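Local coordinates for polyketide synthase (Synechococcus sp., PDB 4GOX), which probably transfers a sulfo group from PAPS to a hydroxyl of the growing polyketide chain, as the sulfotransferase domain of an olefin synthase, at residues L240-G245 with K268-A273; P48-P53 with L124-S129; L58-T63 with R136-H141; I26-S31 with A149-L154. All coordinates share one frame; numbering follows the deposited sequence.

Interaction 1: L240-G245 with K268-A273; sequences LNPYSG and KTIDPA. With A3P (adenosine-3'-5'-diphosphate), chain B.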
# COMPACT_ATOMS: atom_id res chain seq x y z
N LEU A 240 -15.03 -0.52 -9.80
CA LEU A 240 -16.14 -0.69 -8.87
C LEU A 240 -16.51 -2.15 -8.60
O LEU A 240 -17.41 -2.41 -7.80
CB LEU A 240 -17.38 0.10 -9.35
CG LEU A 240 -17.21 1.63 -9.52
CD1 LEU A 240 -18.45 2.25 -10.10
CD2 LEU A 240 -16.86 2.31 -8.19
N ASN A 241 -15.81 -3.10 -9.25
CA ASN A 241 -16.13 -4.52 -9.09
C ASN A 241 -14.91 -5.32 -8.65
O ASN A 241 -14.45 -6.18 -9.42
CB ASN A 241 -16.75 -5.05 -10.39
CG ASN A 241 -17.98 -4.28 -10.81
OD1 ASN A 241 -19.09 -4.52 -10.32
ND2 ASN A 241 -17.79 -3.29 -11.69
N PRO A 242 -14.39 -5.08 -7.42
CA PRO A 242 -13.18 -5.79 -6.97
C PRO A 242 -13.31 -7.29 -6.84
O PRO A 242 -12.31 -7.99 -6.91
CB PRO A 242 -12.87 -5.14 -5.61
CG PRO A 242 -14.10 -4.52 -5.16
CD PRO A 242 -14.83 -4.10 -6.40
N TYR A 243 -14.55 -7.78 -6.66
CA TYR A 243 -14.81 -9.21 -6.53
C TYR A 243 -15.04 -9.96 -7.84
O TYR A 243 -15.33 -11.15 -7.81
CB TYR A 243 -15.87 -9.48 -5.44
CG TYR A 243 -15.42 -8.97 -4.09
CD1 TYR A 243 -14.38 -9.59 -3.40
CD2 TYR A 243 -16.00 -7.84 -3.52
CE1 TYR A 243 -13.93 -9.10 -2.17
CE2 TYR A 243 -15.54 -7.33 -2.30
CZ TYR A 243 -14.51 -7.97 -1.62
OH TYR A 243 -14.07 -7.51 -0.41
N SER A 244 -14.83 -9.30 -9.00
CA SER A 244 -14.98 -9.93 -10.33
C SER A 244 -13.63 -10.12 -11.06
O SER A 244 -12.74 -9.28 -10.94
CB SER A 244 -15.98 -9.16 -11.19
OG SER A 244 -15.48 -7.90 -11.57
N GLY A 245 -13.50 -11.23 -11.78
CA GLY A 245 -12.30 -11.59 -12.54
C GLY A 245 -11.08 -11.87 -11.68
O GLY A 245 -11.18 -11.95 -10.45
N LYS A 268 -18.85 -9.38 -0.25
CA LYS A 268 -19.50 -9.52 -1.55
C LYS A 268 -19.42 -8.22 -2.34
O LYS A 268 -19.41 -8.26 -3.57
CB LYS A 268 -20.97 -9.93 -1.36
CG LYS A 268 -21.16 -11.24 -0.62
CD LYS A 268 -22.58 -11.76 -0.77
CE LYS A 268 -22.87 -12.87 0.22
NZ LYS A 268 -24.21 -13.47 -0.02
N THR A 269 -19.38 -7.08 -1.64
CA THR A 269 -19.34 -5.77 -2.28
C THR A 269 -18.45 -4.77 -1.53
O THR A 269 -17.91 -5.10 -0.46
CB THR A 269 -20.78 -5.22 -2.41
OG1 THR A 269 -20.74 -4.00 -3.15
CG2 THR A 269 -21.45 -4.99 -1.04
N ILE A 270 -18.34 -3.54 -2.08
CA ILE A 270 -17.69 -2.39 -1.45
C ILE A 270 -18.73 -2.06 -0.37
O ILE A 270 -19.82 -1.56 -0.68
CB ILE A 270 -17.48 -1.21 -2.45
CG1 ILE A 270 -16.58 -1.64 -3.65
CG2 ILE A 270 -16.90 0.03 -1.71
CD1 ILE A 270 -16.80 -0.85 -4.91
N ASP A 271 -18.45 -2.54 0.85
CA ASP A 271 -19.38 -2.45 1.97
C ASP A 271 -19.33 -1.09 2.69
O ASP A 271 -18.41 -0.84 3.46
CB ASP A 271 -19.14 -3.62 2.94
CG ASP A 271 -20.25 -3.86 3.95
OD1 ASP A 271 -21.18 -3.02 4.04
OD2 ASP A 271 -20.19 -4.90 4.66
N PRO A 272 -20.37 -0.22 2.53
CA PRO A 272 -20.36 1.07 3.24
C PRO A 272 -20.56 0.97 4.75
O PRO A 272 -20.29 1.95 5.45
CB PRO A 272 -21.50 1.85 2.57
CG PRO A 272 -22.43 0.80 2.08
CD PRO A 272 -21.58 -0.38 1.70
N ALA A 273 -21.04 -0.18 5.26
CA ALA A 273 -21.25 -0.39 6.70
C ALA A 273 -19.92 -0.49 7.46
O ALA A 273 -19.86 -0.08 8.62
CB ALA A 273 -22.09 -1.64 6.93
P1 A3P B . -11.68 -5.72 8.99
O1P A3P B . -10.90 -5.97 10.26
O2P A3P B . -11.83 -6.98 8.16
O3P A3P B . -12.92 -4.87 9.16
P2 A3P B . -6.10 -3.48 4.93
O4P A3P B . -5.39 -2.16 4.78
O5P A3P B . -5.55 -4.41 5.97
O6P A3P B . -6.42 -4.12 3.60
O5' A3P B . -7.55 -3.11 5.51
C5' A3P B . -8.41 -4.13 6.03
C4' A3P B . -9.81 -3.56 6.21
O4' A3P B . -10.36 -3.10 4.98
C3' A3P B . -10.85 -4.54 6.71
O3' A3P B . -10.74 -4.74 8.12
C2' A3P B . -12.16 -3.92 6.28
O2' A3P B . -12.70 -3.06 7.28
C1' A3P B . -11.79 -3.09 5.06
N9 A3P B . -12.38 -3.78 3.89
C8 A3P B . -11.92 -4.94 3.34
N7 A3P B . -12.71 -5.33 2.31
C5 A3P B . -13.68 -4.41 2.19
C6 A3P B . -14.86 -4.24 1.32
N6 A3P B . -15.09 -5.14 0.35
N1 A3P B . -15.65 -3.15 1.51
C2 A3P B . -15.39 -2.23 2.47
N3 A3P B . -14.35 -2.34 3.33
C4 A3P B . -13.47 -3.39 3.23

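Interaction 2: P48-P53 with L124-S129; sequences PGLYSP and LLIDKS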
# COMPACT_ATOMS: atom_id res chain seq x y z
N PRO A 48 -7.41 -1.48 -16.81
CA PRO A 48 -6.44 -2.00 -17.80
C PRO A 48 -5.13 -1.20 -17.96
O PRO A 48 -4.16 -1.74 -18.49
CB PRO A 48 -7.25 -2.07 -19.09
CG PRO A 48 -8.32 -1.06 -18.93
CD PRO A 48 -8.66 -1.05 -17.47
N GLY A 49 -5.11 0.05 -17.50
CA GLY A 49 -3.95 0.92 -17.61
C GLY A 49 -3.07 0.97 -16.38
O GLY A 49 -2.14 1.77 -16.32
N LEU A 50 -3.37 0.12 -15.38
CA LEU A 50 -2.64 0.05 -14.12
C LEU A 50 -2.27 -1.38 -13.83
O LEU A 50 -2.96 -2.30 -14.29
CB LEU A 50 -3.50 0.59 -12.92
CG LEU A 50 -4.21 1.94 -13.06
CD1 LEU A 50 -5.08 2.22 -11.85
CD2 LEU A 50 -3.22 3.08 -13.19
N TYR A 51 -1.20 -1.58 -13.09
CA TYR A 51 -0.81 -2.89 -12.64
C TYR A 51 -0.68 -2.79 -11.12
O TYR A 51 0.24 -2.14 -10.61
CB TYR A 51 0.48 -3.40 -13.32
CG TYR A 51 0.72 -4.84 -12.95
CD1 TYR A 51 -0.19 -5.83 -13.32
CD2 TYR A 51 1.79 -5.20 -12.15
CE1 TYR A 51 -0.03 -7.14 -12.91
CE2 TYR A 51 1.97 -6.52 -11.74
CZ TYR A 51 1.06 -7.49 -12.14
OH TYR A 51 1.20 -8.81 -11.77
N SER A 52 -1.64 -3.41 -10.40
CA SER A 52 -1.78 -3.35 -8.95
C SER A 52 -1.68 -4.74 -8.31
O SER A 52 -2.71 -5.33 -7.93
CB SER A 52 -3.10 -2.66 -8.60
OG SER A 52 -3.12 -2.22 -7.26
N PRO A 53 -0.47 -5.31 -8.17
CA PRO A 53 -0.37 -6.67 -7.63
C PRO A 53 -0.47 -6.75 -6.11
O PRO A 53 -0.43 -5.70 -5.47
CB PRO A 53 1.03 -7.11 -8.10
CG PRO A 53 1.82 -5.84 -8.12
CD PRO A 53 0.86 -4.78 -8.56
N LEU A 124 0.72 1.52 -15.44
CA LEU A 124 1.33 2.16 -14.29
C LEU A 124 1.35 1.20 -13.12
O LEU A 124 0.30 0.81 -12.62
CB LEU A 124 0.61 3.48 -13.95
CG LEU A 124 1.05 4.17 -12.64
CD1 LEU A 124 2.44 4.76 -12.78
CD2 LEU A 124 0.05 5.23 -12.22
N LEU A 125 2.56 0.85 -12.68
CA LEU A 125 2.79 -0.04 -11.56
C LEU A 125 2.42 0.67 -10.25
O LEU A 125 2.79 1.82 -10.03
CB LEU A 125 4.26 -0.52 -11.55
CG LEU A 125 4.73 -1.34 -10.33
CD1 LEU A 125 4.12 -2.74 -10.35
CD2 LEU A 125 6.26 -1.45 -10.30
N ILE A 126 1.65 -0.03 -9.43
CA ILE A 126 1.20 0.45 -8.14
C ILE A 126 1.77 -0.50 -7.10
O ILE A 126 1.44 -1.69 -7.13
CB ILE A 126 -0.35 0.53 -8.01
CG1 ILE A 126 -1.10 1.12 -9.27
CG2 ILE A 126 -0.77 1.17 -6.67
CD1 ILE A 126 -1.01 2.62 -9.57
N ASP A 127 2.57 0.03 -6.16
CA ASP A 127 3.11 -0.74 -5.05
C ASP A 127 2.29 -0.37 -3.82
O ASP A 127 2.46 0.72 -3.27
CB ASP A 127 4.62 -0.46 -4.83
CG ASP A 127 5.27 -1.23 -3.68
OD1 ASP A 127 6.51 -1.23 -3.60
OD2 ASP A 127 4.53 -1.83 -2.84
N LYS A 128 1.40 -1.27 -3.38
CA LYS A 128 0.61 -1.01 -2.17
C LYS A 128 1.39 -1.57 -0.99
O LYS A 128 1.89 -2.70 -1.05
CB LYS A 128 -0.77 -1.71 -2.24
CG LYS A 128 -1.66 -1.44 -1.01
CD LYS A 128 -1.54 -2.48 0.13
CE LYS A 128 -2.45 -3.69 -0.10
NZ LYS A 128 -2.74 -4.42 1.17
N SER A 129 1.49 -0.79 0.07
CA SER A 129 2.08 -1.27 1.31
C SER A 129 1.46 -0.65 2.56
O SER A 129 1.55 0.57 2.73
CB SER A 129 3.58 -1.07 1.34
OG SER A 129 4.07 -1.37 2.64
O HOH W 1 0.95 -3.40 -5.24

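Interaction 3: L58-T63 with R136-H141; sequences LLPFET and RHILDH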
# COMPACT_ATOMS: atom_id res chain seq x y z
N LEU A 58 9.26 -4.36 -1.49
CA LEU A 58 10.60 -4.10 -2.06
C LEU A 58 11.31 -2.87 -1.44
O LEU A 58 12.50 -2.93 -1.15
CB LEU A 58 10.46 -3.85 -3.57
CG LEU A 58 10.07 -5.08 -4.44
CD1 LEU A 58 9.66 -4.63 -5.85
CD2 LEU A 58 11.24 -6.07 -4.49
N LEU A 59 10.59 -1.76 -1.27
CA LEU A 59 11.13 -0.49 -0.77
C LEU A 59 12.02 -0.53 0.49
O LEU A 59 13.02 0.19 0.48
CB LEU A 59 10.03 0.57 -0.70
CG LEU A 59 10.44 2.06 -0.74
CD1 LEU A 59 11.08 2.41 -2.09
CD2 LEU A 59 9.22 2.94 -0.55
N PRO A 60 11.76 -1.36 1.55
CA PRO A 60 12.63 -1.34 2.75
C PRO A 60 14.05 -1.86 2.58
O PRO A 60 14.84 -1.79 3.53
CB PRO A 60 11.91 -2.29 3.72
CG PRO A 60 10.51 -2.38 3.24
CD PRO A 60 10.60 -2.25 1.78
N PHE A 61 14.37 -2.43 1.42
CA PHE A 61 15.65 -3.12 1.20
C PHE A 61 16.48 -2.51 0.11
O PHE A 61 15.96 -1.93 -0.82
CB PHE A 61 15.34 -4.59 0.84
CG PHE A 61 14.32 -5.20 1.77
CD1 PHE A 61 14.66 -5.53 3.09
CD2 PHE A 61 13.01 -5.39 1.36
CE1 PHE A 61 13.71 -6.08 3.96
CE2 PHE A 61 12.05 -5.91 2.24
CZ PHE A 61 12.41 -6.26 3.54
N GLU A 62 17.78 -2.66 0.24
CA GLU A 62 18.76 -2.15 -0.71
C GLU A 62 18.85 -3.11 -1.92
O GLU A 62 18.70 -2.69 -3.07
CB GLU A 62 20.12 -2.00 0.03
CG GLU A 62 21.20 -1.31 -0.75
CD GLU A 62 20.85 0.11 -1.12
OE1 GLU A 62 21.01 1.01 -0.26
OE2 GLU A 62 20.44 0.33 -2.28
N THR A 63 19.08 -4.40 -1.64
CA THR A 63 19.23 -5.48 -2.62
C THR A 63 18.33 -6.66 -2.24
O THR A 63 17.93 -6.79 -1.06
CB THR A 63 20.68 -6.02 -2.65
OG1 THR A 63 20.88 -6.87 -1.52
CG2 THR A 63 21.76 -4.92 -2.73
N ARG A 136 9.95 6.30 8.28
CA ARG A 136 10.27 7.44 7.44
C ARG A 136 11.47 7.13 6.54
O ARG A 136 11.50 7.57 5.39
CB ARG A 136 10.59 8.68 8.34
CG ARG A 136 10.70 10.00 7.56
CD ARG A 136 9.42 10.39 6.79
NE ARG A 136 9.71 11.05 5.51
CZ ARG A 136 9.93 12.36 5.35
NH1 ARG A 136 10.20 12.85 4.15
NH2 ARG A 136 9.89 13.18 6.39
N HIS A 137 12.45 6.37 7.06
CA HIS A 137 13.63 5.96 6.32
C HIS A 137 13.25 5.07 5.11
O HIS A 137 13.79 5.28 4.03
CB HIS A 137 14.67 5.32 7.25
CG HIS A 137 15.95 4.98 6.57
ND1 HIS A 137 16.81 5.96 6.12
CD2 HIS A 137 16.46 3.76 6.23
CE1 HIS A 137 17.81 5.32 5.52
NE2 HIS A 137 17.65 3.99 5.59
N ILE A 138 12.24 4.17 5.26
CA ILE A 138 11.75 3.34 4.16
C ILE A 138 11.17 4.28 3.08
O ILE A 138 11.55 4.18 1.92
CB ILE A 138 10.68 2.30 4.62
CG1 ILE A 138 11.30 1.26 5.60
CG2 ILE A 138 10.05 1.62 3.41
CD1 ILE A 138 10.15 0.33 6.34
N LEU A 139 10.28 5.20 3.48
CA LEU A 139 9.65 6.18 2.59
C LEU A 139 10.69 7.02 1.86
O LEU A 139 10.52 7.28 0.67
CB LEU A 139 8.71 7.10 3.40
CG LEU A 139 7.47 6.47 4.08
CD1 LEU A 139 6.58 7.56 4.69
CD2 LEU A 139 6.65 5.63 3.08
N ASP A 140 11.80 7.45 2.58
CA ASP A 140 12.90 8.22 1.99
C ASP A 140 13.53 7.47 0.81
O ASP A 140 14.06 8.11 -0.10
CB ASP A 140 14.00 8.51 3.05
CG ASP A 140 13.60 9.52 4.11
OD1 ASP A 140 12.61 10.25 3.89
OD2 ASP A 140 14.27 9.58 5.15
N HIS A 141 13.50 6.12 0.82
CA HIS A 141 14.09 5.32 -0.28
C HIS A 141 13.43 5.62 -1.64
O HIS A 141 14.11 5.60 -2.67
CB HIS A 141 13.97 3.83 0.01
CG HIS A 141 14.93 2.96 -0.74
ND1 HIS A 141 14.76 1.60 -0.80
CD2 HIS A 141 16.06 3.29 -1.43
CE1 HIS A 141 15.78 1.13 -1.50
NE2 HIS A 141 16.59 2.11 -1.88
O HOH W 2 19.00 2.37 -2.98

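Interaction 4: I26-S31 with A149-L154; sequences IAFILS and AKYIHL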
# COMPACT_ATOMS: atom_id res chain seq x y z
N ILE A 26 5.62 5.70 -11.33
CA ILE A 26 5.31 4.63 -10.38
C ILE A 26 4.42 5.26 -9.35
O ILE A 26 4.52 6.46 -9.09
CB ILE A 26 6.59 3.99 -9.72
CG1 ILE A 26 6.21 2.70 -8.92
CG2 ILE A 26 7.40 5.00 -8.85
CD1 ILE A 26 7.29 1.91 -8.42
N ALA A 27 3.55 4.46 -8.76
CA ALA A 27 2.70 4.97 -7.71
C ALA A 27 2.71 4.01 -6.53
O ALA A 27 2.95 2.82 -6.70
CB ALA A 27 1.28 5.22 -8.22
N PHE A 28 2.46 4.56 -5.34
CA PHE A 28 2.38 3.77 -4.13
C PHE A 28 1.05 4.03 -3.44
O PHE A 28 0.59 5.17 -3.42
CB PHE A 28 3.50 4.17 -3.14
CG PHE A 28 4.89 3.86 -3.61
CD1 PHE A 28 5.52 2.68 -3.24
CD2 PHE A 28 5.60 4.77 -4.39
CE1 PHE A 28 6.80 2.38 -3.68
CE2 PHE A 28 6.88 4.48 -4.84
CZ PHE A 28 7.48 3.28 -4.49
N ILE A 29 0.52 3.00 -2.77
CA ILE A 29 -0.64 3.13 -1.88
C ILE A 29 -0.02 2.94 -0.53
O ILE A 29 0.50 1.85 -0.22
CB ILE A 29 -1.82 2.14 -2.10
CG1 ILE A 29 -2.45 2.28 -3.49
CG2 ILE A 29 -2.89 2.36 -0.98
CD1 ILE A 29 -3.36 1.12 -3.86
N LEU A 30 -0.01 4.02 0.26
CA LEU A 30 0.56 4.03 1.57
C LEU A 30 -0.51 4.24 2.60
O LEU A 30 -1.36 5.12 2.47
CB LEU A 30 1.65 5.12 1.69
CG LEU A 30 2.81 5.08 0.68
CD1 LEU A 30 3.64 6.33 0.82
CD2 LEU A 30 3.69 3.85 0.89
N SER A 31 -0.45 3.45 3.67
CA SER A 31 -1.38 3.60 4.78
C SER A 31 -0.85 2.87 5.98
O SER A 31 0.13 2.12 5.91
CB SER A 31 -2.74 3.01 4.42
OG SER A 31 -2.72 1.60 4.35
N ALA A 149 7.70 9.49 -8.60
CA ALA A 149 6.82 8.65 -7.77
C ALA A 149 5.60 9.44 -7.31
O ALA A 149 5.72 10.61 -6.94
CB ALA A 149 7.57 8.11 -6.56
N LYS A 150 4.43 8.81 -7.36
CA LYS A 150 3.18 9.40 -6.86
C LYS A 150 2.74 8.63 -5.64
O LYS A 150 2.87 7.40 -5.62
CB LYS A 150 2.06 9.40 -7.92
CG LYS A 150 2.24 10.47 -8.98
CD LYS A 150 1.01 10.52 -9.87
CE LYS A 150 1.12 11.54 -10.98
NZ LYS A 150 1.87 10.99 -12.14
N TYR A 151 2.24 9.33 -4.64
CA TYR A 151 1.83 8.68 -3.40
C TYR A 151 0.35 8.86 -3.10
O TYR A 151 -0.12 9.99 -2.93
CB TYR A 151 2.67 9.20 -2.21
CG TYR A 151 4.16 9.14 -2.48
CD1 TYR A 151 4.85 7.93 -2.43
CD2 TYR A 151 4.86 10.27 -2.87
CE1 TYR A 151 6.20 7.86 -2.71
CE2 TYR A 151 6.22 10.21 -3.15
CZ TYR A 151 6.88 9.01 -3.08
OH TYR A 151 8.23 8.97 -3.34
N ILE A 152 -0.38 7.74 -2.98
CA ILE A 152 -1.78 7.73 -2.55
C ILE A 152 -1.74 7.42 -1.04
O ILE A 152 -1.34 6.33 -0.65
CB ILE A 152 -2.60 6.68 -3.33
CG1 ILE A 152 -2.65 7.02 -4.84
CG2 ILE A 152 -4.04 6.58 -2.74
CD1 ILE A 152 -3.11 5.85 -5.71
N HIS A 153 -2.08 8.40 -0.21
CA HIS A 153 -2.11 8.23 1.24
C HIS A 153 -3.55 7.88 1.63
O HIS A 153 -4.42 8.75 1.68
CB HIS A 153 -1.65 9.53 1.93
CG HIS A 153 -1.65 9.51 3.44
ND1 HIS A 153 -1.35 10.64 4.18
CD2 HIS A 153 -1.83 8.47 4.29
CE1 HIS A 153 -1.41 10.27 5.44
NE2 HIS A 153 -1.71 8.97 5.56
N LEU A 154 -3.80 6.60 1.89
CA LEU A 154 -5.13 6.13 2.27
C LEU A 154 -5.25 6.21 3.78
O LEU A 154 -4.38 5.71 4.49
CB LEU A 154 -5.39 4.71 1.71
CG LEU A 154 -6.66 3.99 2.16
CD1 LEU A 154 -7.92 4.72 1.70
CD2 LEU A 154 -6.65 2.60 1.63

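Interaction 1: L240-G245 with K268-A273
The adenine amino nitrogen N6 of adenosine-3'-5'-diphosphate is gripped by both segments at once, a compact example of base recognition shared between two loops. Tyr243 OH accepts from N6 at 2.7 Å, and Thr269 O accepts from the same N6 at 2.9 Å, the two bonds accounting for both amino hydrogens. One residue beyond Ile270, Asp271 N donates to the neighbouring ring nitrogen N1 of the nucleotide over 2.9 Å, with an N-H...N angle of 158°. Tyr243 reaches the base with its CG anti to the carbonyl carbon (chi1 -60°), which carries the ring past the backbone of residues 268-269; N6 lies at the ring edge, in its plane. On the way, Tyr243 CD2 rests 3.4 Å from Lys268 O. Behind this polar front Ile270 turns its CD1 back to within 3.3 Å of Leu240 O, and its side chain crosses that of Pro242 at about a right angle, Pro242 CD lying 4.1 Å from Ile270 CD1. Helix 37-45 backs this apolar patch through Leu39, Val42 and Met43, while Phe264 stacks on the Tyr243 ring and its carbonyl oxygen bonds the hydroxyl. A phenylalanine in place of Tyr243 would probably cost N6 one of its two acceptors, leaving it Thr269 O alone, and take from Phe264 O the hydroxyl that bonds it. Because the Asp271 N-H meets N1, an acceptor, while two oxygens receive the amino group, the arrangement reads adenine by its donor and acceptor pattern.

Interaction 2: P48-P53 with L124-S129
Leu124 opens the pairing with Leu50, donating from its backbone N to Gly49 O at 3.0 Å and accepting at its own O from Tyr51 N at 2.9 Å. That donor stands above the carbonyl plane of Leu124, although the N-H itself points at the oxygen with an angle of 171°. The side chains of Leu124 and Leu50 lie side by side and point the same way, Leu50 CD2 resting 3.9 Å from Leu124 CB. Leu125 turns to the face of the sheet that carries Tyr51. Its CG is anti to the backbone N (chi1 173°), and CD1 thereby meets the edge of the Tyr51 ring in plane, 3.8 Å from Tyr51 CD2. Ile126 closes the parallel ladder: its N donates to Tyr51 O over 2.8 Å, nearly in line with the carbonyl bond, and its CB passes 4.0 Å from Ser52 OG, a hydroxyl bonded to Arg41 O. Beyond it the strands part. A water then takes over, lying 2.6 Å from Ile126 O and also meeting Pro53 O and the backbone N of Lys128, so that it bridges the diverging chains. The ladder illustrates how a two-residue strand can be added at the margin of a parallel sheet. Residues 50-51 form one of the two outermost strands of the sheet, and the other edge of strand 124-129 pairs with strand 26-30. Helix 37-45 covers Leu50 and Ser52 through Leu44, whereas helix 79-88 packs against Tyr51 and Pro53 and holds the phenol by Asp86.

Interaction 3: L58-T63 with R136-H141
His141 reaches from helix 136-145 into the turn at Leu59 and Pro60, and its side chain can be followed atom by atom. CB lies against the Leu59 side chain, 3.8 Å from Leu59 CD1, the two side chains sliding past each other in opposite directions. CG is anti to the backbone N (chi1 -159°), directing the imidazole away from the helix and over to the loop. ND1 then donates to Leu59 O at 2.6 Å; the bond is nearly straight at 169°, lying in the carbonyl plane and close to the plane of the ring. CE1 comes 3.1 Å from Phe61 O at the ring edge, and NE2 at the tip meets a water 2.7 Å away. The same water also bonds Glu62 OE2, linking the carboxylate to the imidazole, while the other oxygen of Glu62 is bonded to the backbone N of Gln16. With both ring nitrogens engaged, the imidazole is likely to be fixed against flipping. One turn earlier, Ile138 packs obliquely on Pro60, with Ile138 CG2 4.0 Å from Pro60 CG, and Ile138 O lies 3.6 Å from Leu59 CG. The loop is itself stiffened by a type I turn from Leu58 to Phe61, in which Pro60 CB sits over the centre of the Phe61 ring. This is a worked case of a helix holding a loop by a histidine hydrogen bond, with Ile138 packed on Pro60 beside it. Trp15, near the N terminus, stacks on His141; helix 109-119 meets Leu59 through Tyr113, and helix 181-202 packs on the Leu139 side of helix 136-145.

Interaction 4: I26-S31 with A149-L154
Phe28 and Tyr151 stand side by side on one face of the sheet, pointing the same way, with their planes 20° apart but slid so far that the rings barely overlap. Their nearest atoms, Phe28 CD2 and Tyr151 CE1, are 3.6 Å apart. Both rings have CG anti to the carbonyl carbon (chi1 -66° in Phe28, -51° in Tyr151), which keeps them aligned. Leu30 continues the row, its CD1 3.8 Å from Tyr151 CD1, and Ala149 CB lies at the edge of the Phe28 ring, 4.1 Å from Phe28 CE2. On the face of Ala27, Ile29 CG1 approaches Ile152 CD1 to 4.3 Å. An alanine in place of Phe28 is likely to open a gap beside Tyr151 and Ala149. Beneath the side chains, five backbone bonds, Ile152 N to Phe28 O at 2.8 Å among them, tie these adjacent strands in the central parallel sheet of a P-loop-type sulfotransferase fold, and the Ser31 side chain lies about 5 Å from the bound nucleotide. The phenol of Tyr151 is held by Ser142 and Glu143, and His153 is bonded to Tyr208 and Asn193. The five bonds thus satisfy much of the buried backbone, and the faces are left mostly to hydrocarbon and aromatic groups.

Overall arrangement
From the N terminus, strand 26-30 comes first, and interaction 4 pairs it with strand 149-155 and so closes the longest of the loops. Nested inside that loop are interaction 2, which adds residues 50-51 to strand 124-129, and interaction 3, which joins the loop at 58-63 to helix 136-145; these two cross, their segments alternating along the chain. Interactions 2 and 4 belong to one parallel sheet, where strands 124-129 and 26-30 are neighbours, and interaction 3 packs on it through Leu139 and Leu59. Interaction 1 follows in series, closing a short loop at the adenine end of the nucleotide, with its centre about 32 Å from that of interaction 3.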